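Long-range contacts in STU0660 (Streptococcus thermophilus, PDB 3ZTH), which belongs to a group of large Csn2 proteins involved in CRISPR-mediated bacterial immunity and probably binds DNA: residues 14-19 against 251-256; 20-25 against 234-239; 244-249 against 262-267. All coordinates share one frame; numbering follows the deposited sequence.

Contact 1 (14-19 against 251-256)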
loop_
_atom_site.group_PDB
_atom_site.type_symbol
_atom_site.label_atom_id
_atom_site.label_comp_id
_atom_site.label_asym_id
_atom_site.label_seq_id
_atom_site.Cartn_x
_atom_site.Cartn_y
_atom_site.Cartn_z
ATOM N N GLU A 14 5.542 23.140 -36.403
ATOM C CA GLU A 14 5.283 22.298 -37.570
ATOM C C GLU A 14 6.374 21.251 -37.752
ATOM O O GLU A 14 7.558 21.558 -37.704
ATOM C CB GLU A 14 5.188 23.148 -38.844
ATOM C CG GLU A 14 4.664 22.387 -40.056
ATOM C CD GLU A 14 4.460 23.280 -41.260
ATOM O OE1 GLU A 14 4.100 24.459 -41.052
ATOM O OE2 GLU A 14 4.645 22.809 -42.408
ATOM N N LEU A 15 5.955 20.014 -37.968
ATOM C CA LEU A 15 6.872 18.903 -38.153
ATOM C C LEU A 15 6.455 18.062 -39.364
ATOM O O LEU A 15 5.333 17.552 -39.430
ATOM C CB LEU A 15 6.857 18.030 -36.903
ATOM C CG LEU A 15 7.962 18.063 -35.842
ATOM C CD1 LEU A 15 8.621 19.421 -35.736
ATOM C CD2 LEU A 15 7.330 17.647 -34.517
ATOM N N ASN A 16 7.347 17.920 -40.326
ATOM C CA ASN A 16 7.030 17.112 -41.483
ATOM C C ASN A 16 7.521 15.702 -41.118
ATOM O O ASN A 16 8.721 15.449 -41.050
ATOM C CB ASN A 16 7.751 17.683 -42.697
ATOM C CG ASN A 16 7.104 17.290 -44.005
ATOM O OD1 ASN A 16 5.902 17.050 -44.074
ATOM N ND2 ASN A 16 7.900 17.253 -45.063
ATOM N N ILE A 17 6.575 14.802 -40.860
ATOM C CA ILE A 17 6.860 13.422 -40.449
ATOM C C ILE A 17 6.922 12.388 -41.582
ATOM O O ILE A 17 6.054 12.351 -42.456
ATOM C CB ILE A 17 5.795 12.929 -39.432
ATOM C CG1 ILE A 17 5.615 13.956 -38.305
ATOM C CG2 ILE A 17 6.191 11.569 -38.884
ATOM C CD1 ILE A 17 6.871 14.252 -37.507
ATOM N N GLY A 18 7.944 11.534 -41.540
ATOM C CA GLY A 18 8.115 10.497 -42.548
ATOM C C GLY A 18 8.685 9.233 -41.921
ATOM O O GLY A 18 9.043 9.246 -40.743
ATOM N N ALA A 19 8.765 8.146 -42.688
ATOM C CA ALA A 19 9.289 6.884 -42.178
ATOM C C ALA A 19 10.445 7.184 -41.224
ATOM O O ALA A 19 10.448 6.754 -40.066
ATOM C CB ALA A 19 9.764 6.019 -43.326
ATOM N N SER A 251 14.962 13.405 -47.043
ATOM C CA SER A 251 15.222 14.843 -47.094
ATOM C C SER A 251 14.120 15.769 -46.549
ATOM O O SER A 251 14.375 16.635 -45.711
ATOM C CB SER A 251 15.541 15.240 -48.533
ATOM O OG SER A 251 16.054 16.553 -48.578
ATOM N N ARG A 252 12.899 15.593 -47.044
ATOM C CA ARG A 252 11.768 16.414 -46.636
ATOM C C ARG A 252 11.371 16.244 -45.171
ATOM O O ARG A 252 10.665 17.080 -44.609
ATOM C CB ARG A 252 10.567 16.108 -47.538
ATOM C CG ARG A 252 10.714 16.666 -48.954
ATOM C CD ARG A 252 9.513 16.338 -49.845
ATOM N NE ARG A 252 9.415 14.907 -50.135
ATOM C CZ ARG A 252 8.460 14.102 -49.671
ATOM N NH1 ARG A 252 7.501 14.585 -48.884
ATOM N NH2 ARG A 252 8.469 12.809 -49.988
ATOM N N PHE A 253 11.833 15.172 -44.542
ATOM C CA PHE A 253 11.486 14.930 -43.157
ATOM C C PHE A 253 12.559 15.366 -42.170
ATOM O O PHE A 253 12.523 15.012 -40.986
ATOM C CB PHE A 253 11.112 13.462 -42.997
ATOM C CG PHE A 253 10.100 13.022 -44.004
ATOM C CD1 PHE A 253 8.859 13.660 -44.076
ATOM C CD2 PHE A 253 10.413 12.052 -44.954
ATOM C CE1 PHE A 253 7.950 13.347 -45.082
ATOM C CE2 PHE A 253 9.508 11.729 -45.968
ATOM C CZ PHE A 253 8.278 12.376 -46.035
ATOM N N VAL A 254 13.513 16.141 -42.672
ATOM C CA VAL A 254 14.562 16.690 -41.836
ATOM C C VAL A 254 13.990 18.027 -41.408
ATOM O O VAL A 254 13.842 18.933 -42.220
ATOM C CB VAL A 254 15.852 16.924 -42.617
ATOM C CG1 VAL A 254 16.826 17.713 -41.772
ATOM C CG2 VAL A 254 16.462 15.594 -43.017
ATOM N N ASN A 255 13.637 18.134 -40.136
ATOM C CA ASN A 255 13.062 19.360 -39.609
ATOM C C ASN A 255 14.096 20.196 -38.859
ATOM O O ASN A 255 14.720 19.724 -37.902
ATOM C CB ASN A 255 11.883 19.014 -38.696
ATOM C CG ASN A 255 10.692 18.449 -39.468
ATOM O OD1 ASN A 255 9.876 19.196 -40.020
ATOM N ND2 ASN A 255 10.603 17.128 -39.528
ATOM N N ILE A 256 14.278 21.433 -39.304
ATOM C CA ILE A 256 15.234 22.336 -38.681
ATOM C C ILE A 256 14.501 23.209 -37.676
ATOM O O ILE A 256 13.594 23.952 -38.047
ATOM C CB ILE A 256 15.890 23.263 -39.723
ATOM C CG1 ILE A 256 16.385 22.445 -40.914
ATOM C CG2 ILE A 256 17.045 24.035 -39.086
ATOM C CD1 ILE A 256 16.893 23.294 -42.059
HETATM O O HOH W 1 6.532 17.310 -47.983
#

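Contact 2 (20-25 against 234-239)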
loop_
_atom_site.group_PDB
_atom_site.type_symbol
_atom_site.label_atom_id
_atom_site.label_comp_id
_atom_site.label_asym_id
_atom_site.label_seq_id
_atom_site.Cartn_x
_atom_site.Cartn_y
_atom_site.Cartn_z
ATOM N N ILE A 20 11.425 7.930 -41.716
ATOM C CA ILE A 20 12.553 8.315 -40.890
ATOM C C ILE A 20 12.590 9.837 -40.803
ATOM O O ILE A 20 12.949 10.528 -41.757
ATOM C CB ILE A 20 13.886 7.760 -41.450
ATOM C CG1 ILE A 20 13.878 6.231 -41.360
ATOM C CG2 ILE A 20 15.064 8.286 -40.637
ATOM C CD1 ILE A 20 15.167 5.583 -41.797
ATOM N N THR A 21 12.183 10.347 -39.649
ATOM C CA THR A 21 12.145 11.781 -39.387
ATOM C C THR A 21 13.326 12.214 -38.509
ATOM O O THR A 21 13.658 11.543 -37.527
ATOM C CB THR A 21 10.836 12.156 -38.655
ATOM O OG1 THR A 21 9.719 11.726 -39.436
ATOM C CG2 THR A 21 10.750 13.670 -38.428
ATOM N N GLN A 22 13.948 13.337 -38.860
ATOM C CA GLN A 22 15.080 13.861 -38.093
ATOM C C GLN A 22 14.852 15.315 -37.680
ATOM O O GLN A 22 14.589 16.184 -38.511
ATOM C CB GLN A 22 16.374 13.751 -38.902
ATOM C CG GLN A 22 16.744 12.318 -39.288
ATOM C CD GLN A 22 17.982 12.247 -40.164
ATOM O OE1 GLN A 22 19.117 12.243 -39.675
ATOM N NE2 GLN A 22 17.768 12.207 -41.473
ATOM N N ILE A 23 14.940 15.568 -36.382
ATOM C CA ILE A 23 14.742 16.902 -35.845
ATOM C C ILE A 23 16.099 17.423 -35.417
ATOM O O ILE A 23 16.755 16.846 -34.554
ATOM C CB ILE A 23 13.758 16.873 -34.652
ATOM C CG1 ILE A 23 12.362 16.517 -35.161
ATOM C CG2 ILE A 23 13.718 18.233 -33.953
ATOM C CD1 ILE A 23 11.350 16.310 -34.077
ATOM N N VAL A 24 16.511 18.520 -36.038
ATOM C CA VAL A 24 17.813 19.125 -35.782
ATOM C C VAL A 24 17.645 20.627 -35.560
ATOM O O VAL A 24 16.539 21.149 -35.675
ATOM C CB VAL A 24 18.728 18.874 -36.996
ATOM C CG1 VAL A 24 19.980 19.663 -36.869
ATOM C CG2 VAL A 24 19.066 17.393 -37.101
ATOM N N GLY A 25 18.726 21.330 -35.247
ATOM C CA GLY A 25 18.600 22.761 -35.040
ATOM C C GLY A 25 19.348 23.259 -33.822
ATOM O O GLY A 25 19.728 22.478 -32.951
ATOM N N PHE A 234 10.097 6.379 -37.420
ATOM C CA PHE A 234 11.185 6.774 -36.535
ATOM C C PHE A 234 11.324 8.305 -36.472
ATOM O O PHE A 234 11.227 8.991 -37.492
ATOM C CB PHE A 234 12.504 6.184 -37.050
ATOM C CG PHE A 234 12.762 4.769 -36.615
ATOM C CD1 PHE A 234 13.256 4.498 -35.347
ATOM C CD2 PHE A 234 12.563 3.707 -37.495
ATOM C CE1 PHE A 234 13.555 3.182 -34.963
ATOM C CE2 PHE A 234 12.856 2.394 -37.121
ATOM C CZ PHE A 234 13.351 2.134 -35.859
ATOM N N ILE A 235 11.527 8.835 -35.269
ATOM C CA ILE A 235 11.756 10.269 -35.080
ATOM C C ILE A 235 13.058 10.364 -34.288
ATOM O O ILE A 235 13.106 9.963 -33.124
ATOM C CB ILE A 235 10.662 10.958 -34.257
ATOM C CG1 ILE A 235 9.360 11.030 -35.047
ATOM C CG2 ILE A 235 11.092 12.390 -33.936
ATOM C CD1 ILE A 235 8.226 11.741 -34.287
ATOM N N LEU A 236 14.103 10.881 -34.931
ATOM C CA LEU A 236 15.422 11.024 -34.319
ATOM C C LEU A 236 15.766 12.492 -34.030
ATOM O O LEU A 236 15.256 13.396 -34.687
ATOM C CB LEU A 236 16.488 10.439 -35.254
ATOM C CG LEU A 236 16.187 9.087 -35.933
ATOM C CD1 LEU A 236 17.275 8.770 -36.954
ATOM C CD2 LEU A 236 16.096 7.976 -34.904
ATOM N N PHE A 237 16.626 12.715 -33.040
ATOM C CA PHE A 237 17.094 14.054 -32.668
ATOM C C PHE A 237 18.618 13.999 -32.758
ATOM O O PHE A 237 19.309 13.856 -31.742
ATOM C CB PHE A 237 16.682 14.398 -31.235
ATOM C CG PHE A 237 15.209 14.617 -31.064
ATOM C CD1 PHE A 237 14.342 13.534 -30.935
ATOM C CD2 PHE A 237 14.688 15.904 -31.030
ATOM C CE1 PHE A 237 12.978 13.727 -30.774
ATOM C CE2 PHE A 237 13.325 16.113 -30.865
ATOM C CZ PHE A 237 12.464 15.018 -30.738
ATOM N N PRO A 238 19.161 14.094 -33.981
ATOM C CA PRO A 238 20.612 14.047 -34.208
ATOM C C PRO A 238 21.379 15.219 -33.624
ATOM O O PRO A 238 20.836 16.311 -33.461
ATOM C CB PRO A 238 20.734 14.013 -35.729
ATOM C CG PRO A 238 19.432 13.438 -36.180
ATOM C CD PRO A 238 18.434 14.102 -35.262
ATOM N N SER A 239 22.648 14.972 -33.318
ATOM C CA SER A 239 23.548 15.994 -32.788
ATOM C C SER A 239 23.861 16.939 -33.943
ATOM O O SER A 239 23.498 16.675 -35.087
ATOM C CB SER A 239 24.855 15.362 -32.314
ATOM O OG SER A 239 24.607 14.184 -31.575
HETATM O O HOH W 2 18.469 17.468 -32.574
#

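Contact 3 (244-249 against 262-267)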
loop_
_atom_site.group_PDB
_atom_site.type_symbol
_atom_site.label_atom_id
_atom_site.label_comp_id
_atom_site.label_asym_id
_atom_site.label_seq_id
_atom_site.Cartn_x
_atom_site.Cartn_y
_atom_site.Cartn_z
ATOM N N LEU A 244 23.485 13.358 -38.665
ATOM C CA LEU A 244 22.360 13.614 -39.553
ATOM C C LEU A 244 22.614 12.943 -40.908
ATOM O O LEU A 244 23.669 13.130 -41.506
ATOM C CB LEU A 244 22.199 15.120 -39.746
ATOM C CG LEU A 244 21.078 15.605 -40.659
ATOM C CD1 LEU A 244 19.724 15.195 -40.075
ATOM C CD2 LEU A 244 21.183 17.123 -40.817
ATOM N N LYS A 245 21.653 12.155 -41.384
ATOM C CA LYS A 245 21.787 11.471 -42.673
ATOM C C LYS A 245 20.781 12.056 -43.655
ATOM O O LYS A 245 19.580 12.047 -43.391
ATOM C CB LYS A 245 21.511 9.964 -42.526
ATOM C CG LYS A 245 22.404 9.237 -41.535
ATOM C CD LYS A 245 23.875 9.333 -41.932
ATOM C CE LYS A 245 24.780 8.769 -40.840
ATOM N NZ LYS A 245 26.237 8.893 -41.164
ATOM N N ILE A 246 21.266 12.557 -44.785
ATOM C CA ILE A 246 20.388 13.132 -45.798
ATOM C C ILE A 246 20.449 12.378 -47.124
ATOM O O ILE A 246 21.533 12.130 -47.648
ATOM C CB ILE A 246 20.743 14.617 -46.072
ATOM C CG1 ILE A 246 20.420 15.467 -44.841
ATOM C CG2 ILE A 246 19.988 15.129 -47.286
ATOM C CD1 ILE A 246 20.730 16.937 -45.011
ATOM N N ASP A 247 19.283 11.996 -47.645
ATOM C CA ASP A 247 19.188 11.321 -48.942
ATOM C C ASP A 247 17.889 11.770 -49.608
ATOM O O ASP A 247 17.114 12.517 -49.006
ATOM C CB ASP A 247 19.228 9.785 -48.808
ATOM C CG ASP A 247 18.062 9.223 -48.008
ATOM O OD1 ASP A 247 16.905 9.631 -48.249
ATOM O OD2 ASP A 247 18.303 8.348 -47.143
ATOM N N GLU A 248 17.649 11.329 -50.840
ATOM C CA GLU A 248 16.440 11.723 -51.559
ATOM C C GLU A 248 15.135 11.363 -50.856
ATOM O O GLU A 248 14.169 12.122 -50.907
ATOM C CB GLU A 248 16.420 11.118 -52.973
ATOM C CG GLU A 248 16.993 12.024 -54.063
ATOM C CD GLU A 248 16.288 13.390 -54.158
ATOM O OE1 GLU A 248 15.415 13.699 -53.308
ATOM O OE2 GLU A 248 16.619 14.162 -55.088
ATOM N N GLU A 249 15.107 10.216 -50.193
ATOM C CA GLU A 249 13.906 9.764 -49.518
ATOM C C GLU A 249 13.527 10.491 -48.237
ATOM O O GLU A 249 12.373 10.879 -48.073
ATOM C CB GLU A 249 14.010 8.267 -49.227
ATOM C CG GLU A 249 14.301 7.445 -50.465
ATOM C CD GLU A 249 13.416 7.846 -51.636
ATOM O OE1 GLU A 249 12.173 7.737 -51.511
ATOM O OE2 GLU A 249 13.964 8.277 -52.680
ATOM N N GLU A 262 11.539 25.144 -40.191
ATOM C CA GLU A 262 11.343 24.794 -41.596
ATOM C C GLU A 262 11.834 23.366 -41.786
ATOM O O GLU A 262 12.646 22.874 -41.002
ATOM C CB GLU A 262 12.185 25.691 -42.510
ATOM C CG GLU A 262 12.019 27.197 -42.323
ATOM C CD GLU A 262 10.728 27.761 -42.926
ATOM O OE1 GLU A 262 9.962 27.005 -43.576
ATOM O OE2 GLU A 262 10.486 28.980 -42.746
ATOM N N HIS A 263 11.339 22.687 -42.811
ATOM C CA HIS A 263 11.832 21.350 -43.100
ATOM C C HIS A 263 12.506 21.461 -44.461
ATOM O O HIS A 263 12.168 22.349 -45.247
ATOM C CB HIS A 263 10.703 20.313 -43.099
ATOM C CG HIS A 263 9.614 20.579 -44.087
ATOM N ND1 HIS A 263 9.816 20.528 -45.450
ATOM C CD2 HIS A 263 8.298 20.841 -43.911
ATOM C CE1 HIS A 263 8.668 20.743 -46.071
ATOM N NE2 HIS A 263 7.731 20.935 -45.160
ATOM N N LEU A 264 13.497 20.612 -44.724
ATOM C CA LEU A 264 14.201 20.661 -46.002
ATOM C C LEU A 264 13.282 20.273 -47.152
ATOM O O LEU A 264 12.194 19.713 -46.943
ATOM C CB LEU A 264 15.418 19.726 -45.999
ATOM C CG LEU A 264 16.607 20.071 -45.091
ATOM C CD1 LEU A 264 17.694 19.022 -45.248
ATOM C CD2 LEU A 264 17.142 21.446 -45.439
ATOM N N TYR A 265 13.730 20.590 -48.363
ATOM C CA TYR A 265 12.996 20.274 -49.586
ATOM C C TYR A 265 13.660 19.019 -50.155
ATOM O O TYR A 265 14.489 18.397 -49.488
ATOM C CB TYR A 265 13.142 21.403 -50.613
ATOM C CG TYR A 265 12.665 22.772 -50.172
ATOM C CD1 TYR A 265 11.311 23.025 -49.912
ATOM C CD2 TYR A 265 13.562 23.835 -50.076
ATOM C CE1 TYR A 265 10.866 24.308 -49.578
ATOM C CE2 TYR A 265 13.133 25.122 -49.743
ATOM C CZ TYR A 265 11.787 25.352 -49.500
ATOM O OH TYR A 265 11.377 26.639 -49.210
ATOM N N ASP A 266 13.295 18.646 -51.378
ATOM C CA ASP A 266 13.920 17.490 -52.013
ATOM C C ASP A 266 15.347 17.916 -52.328
ATOM O O ASP A 266 15.602 19.094 -52.599
ATOM C CB ASP A 266 13.200 17.113 -53.309
ATOM C CG ASP A 266 11.817 16.541 -53.064
ATOM O OD1 ASP A 266 11.709 15.476 -52.415
ATOM O OD2 ASP A 266 10.834 17.163 -53.521
ATOM N N VAL A 267 16.268 16.959 -52.280
ATOM C CA VAL A 267 17.681 17.215 -52.541
ATOM C C VAL A 267 17.968 17.739 -53.952
ATOM O O VAL A 267 18.705 18.710 -54.120
ATOM C CB VAL A 267 18.512 15.934 -52.304
ATOM C CG1 VAL A 267 19.996 16.240 -52.410
ATOM C CG2 VAL A 267 18.171 15.354 -50.937
#

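Contact 1 (14-19 against 251-256)
Asn255 reaches across to Asn16 and holds its backbone by both polar groups, a side-chain amide bonded to the N and O of one residue as a strand partner would be. It joins the edge strand 13-16 of the small antiparallel sheet to strand 254-257 of the mixed sheet, an architecture consistent with the P-loop NTPase clan to which the family belongs. The two strands run nearly antiparallel, but their axes come no nearer than 6.9 Å, so the amide has to span the gap. Its OD1 accepts the N-H of Asn16 at 2.8 Å in an almost straight bond, while its ND2 donates to Asn16 O at 2.9 Å. That oxygen lies in the amide plane of Asn255, yet the donor sits above the carbonyl plane of Asn16. Using both ends of the amide fixes which way round it is turned.

Asn16 returns one bond. With CG swung anti to the backbone N (chi1 -158°), its ND2 comes down on Arg252 O at 2.8 Å, again from above the carbonyl plane. OD1 has a weak hydrogen bond to Lys2, which also forms a salt bridge with Glu14. The same ND2 shares a water with Arg252 NH1; the water lies at the guanidinium edge, in its plane.

The Phe253 ring, turned 45° from the Asn16 amide, takes Asn16 O at its edge and lays one face on the backbone at Gly18. Glycine has no side chain there, which lets the ring come close: Gly18 CA stands 3.5 Å from the centroid of the Phe253 ring, only 10° off its normal.

Contact 2 (20-25 against 234-239)
Thr21 and Ile23 pair with the chain from Phe234 to Leu236 as two neighbouring parallel strands in the middle of the mixed sheet. Thr21 N bonds Phe234 O, Leu236 N bonds Thr21 O, and Ile23 N bonds Leu236 O at 2.8 Å.

Ile23 lies alongside Phe237, both side chains pointing the same way. Its CB starts 3.8 Å from Leu236 O and 3.9 Å from Phe237 CD2. CG2 then meets the ring at Phe237 CE2, 3.8 Å away. The other branch, CG1, is anti to the carbonyl carbon (chi1 -68°) and carries CD1 on to 3.7 Å from Phe237 CZ; this same methyl also touches Ile235 CG2 at 3.9 Å.

Beyond the last bond, Pro238 has no N-H to continue the pairing. Its CD packs against Val24 CG2, and a water donates to both Ile23 O and Pro238 O. Backbone hydrogen bonds and apolar contacts together thus set the register of the two strands, and the chain leads on from their ends to Gln26 and Asp240, which are at a magnesium site in this structure.

Contact 3 (244-249 against 262-267)
Ile246 and Val267 meet through their CG2 methyls, 4.1 Å apart, where the loop before strand 254-257 packs against the start of helix 267-277. Ile246 is extended: its first torsion (-67°) sets CG1 next to the backbone N and chi2 is fully trans, which sends CD1 out to 3.7 Å from Leu264 CD1. The side chains of Ile246 and Leu264 cross at about a right angle. Val267 CG2 also sits 3.6 Å from Asp247 O.

The chain of Glu248 bends at chi2 (-57°) and folds the carboxylate back over Val267, with OE2 3.8 Å from Val267 CB. OE2 accepts a hydrogen bond from Glu268 N, so it serves an N-H in the first turn of the helix, while Asp266, at the N-cap position, makes no capping bond. The two acids are close, Glu248 OE1 lying 4.2 Å from Asp266 OD1; the helix N terminus and a long, weak ion pair from Arg252 NE to Asp266 OD1 may both offset the repulsion. A crystal neighbour also touches Glu248.

Elsewhere, Ile246 N hydrogen-bonds Glu294 OE2 and Ile246 O accepts from Arg290 NH1. The loop thus touches helices 286-296, 267-277 and 212-228, the last through Lys245 and Asp247 on Tyr219, while Leu264 reaches Val254 and Ile256 of strand 254-257.

How the contacts relate
From the N terminus, the chain runs along strand 13-16 and turns straight into strand 20-24, so contacts 1 and 2 open one after the other. Contact 2 closes first, when the long excursion of more than 200 residues returns as strand 232-237. The loop 244-249 then opens contact 3, residues 251-256 close contact 1, and 262-267 close contact 3. Contact 2 therefore nests within contact 1, contacts 1 and 3 cross, and contacts 2 and 3 follow in series. Strand 20-24 lies between 232-237 and 254-257 in the mixed sheet; contact 1 adds the small antiparallel sheet, and contact 3 adds helix 267-277. A hydrogen bond from Gln22 NE2 to Lys245 O joins contacts 2 and 3.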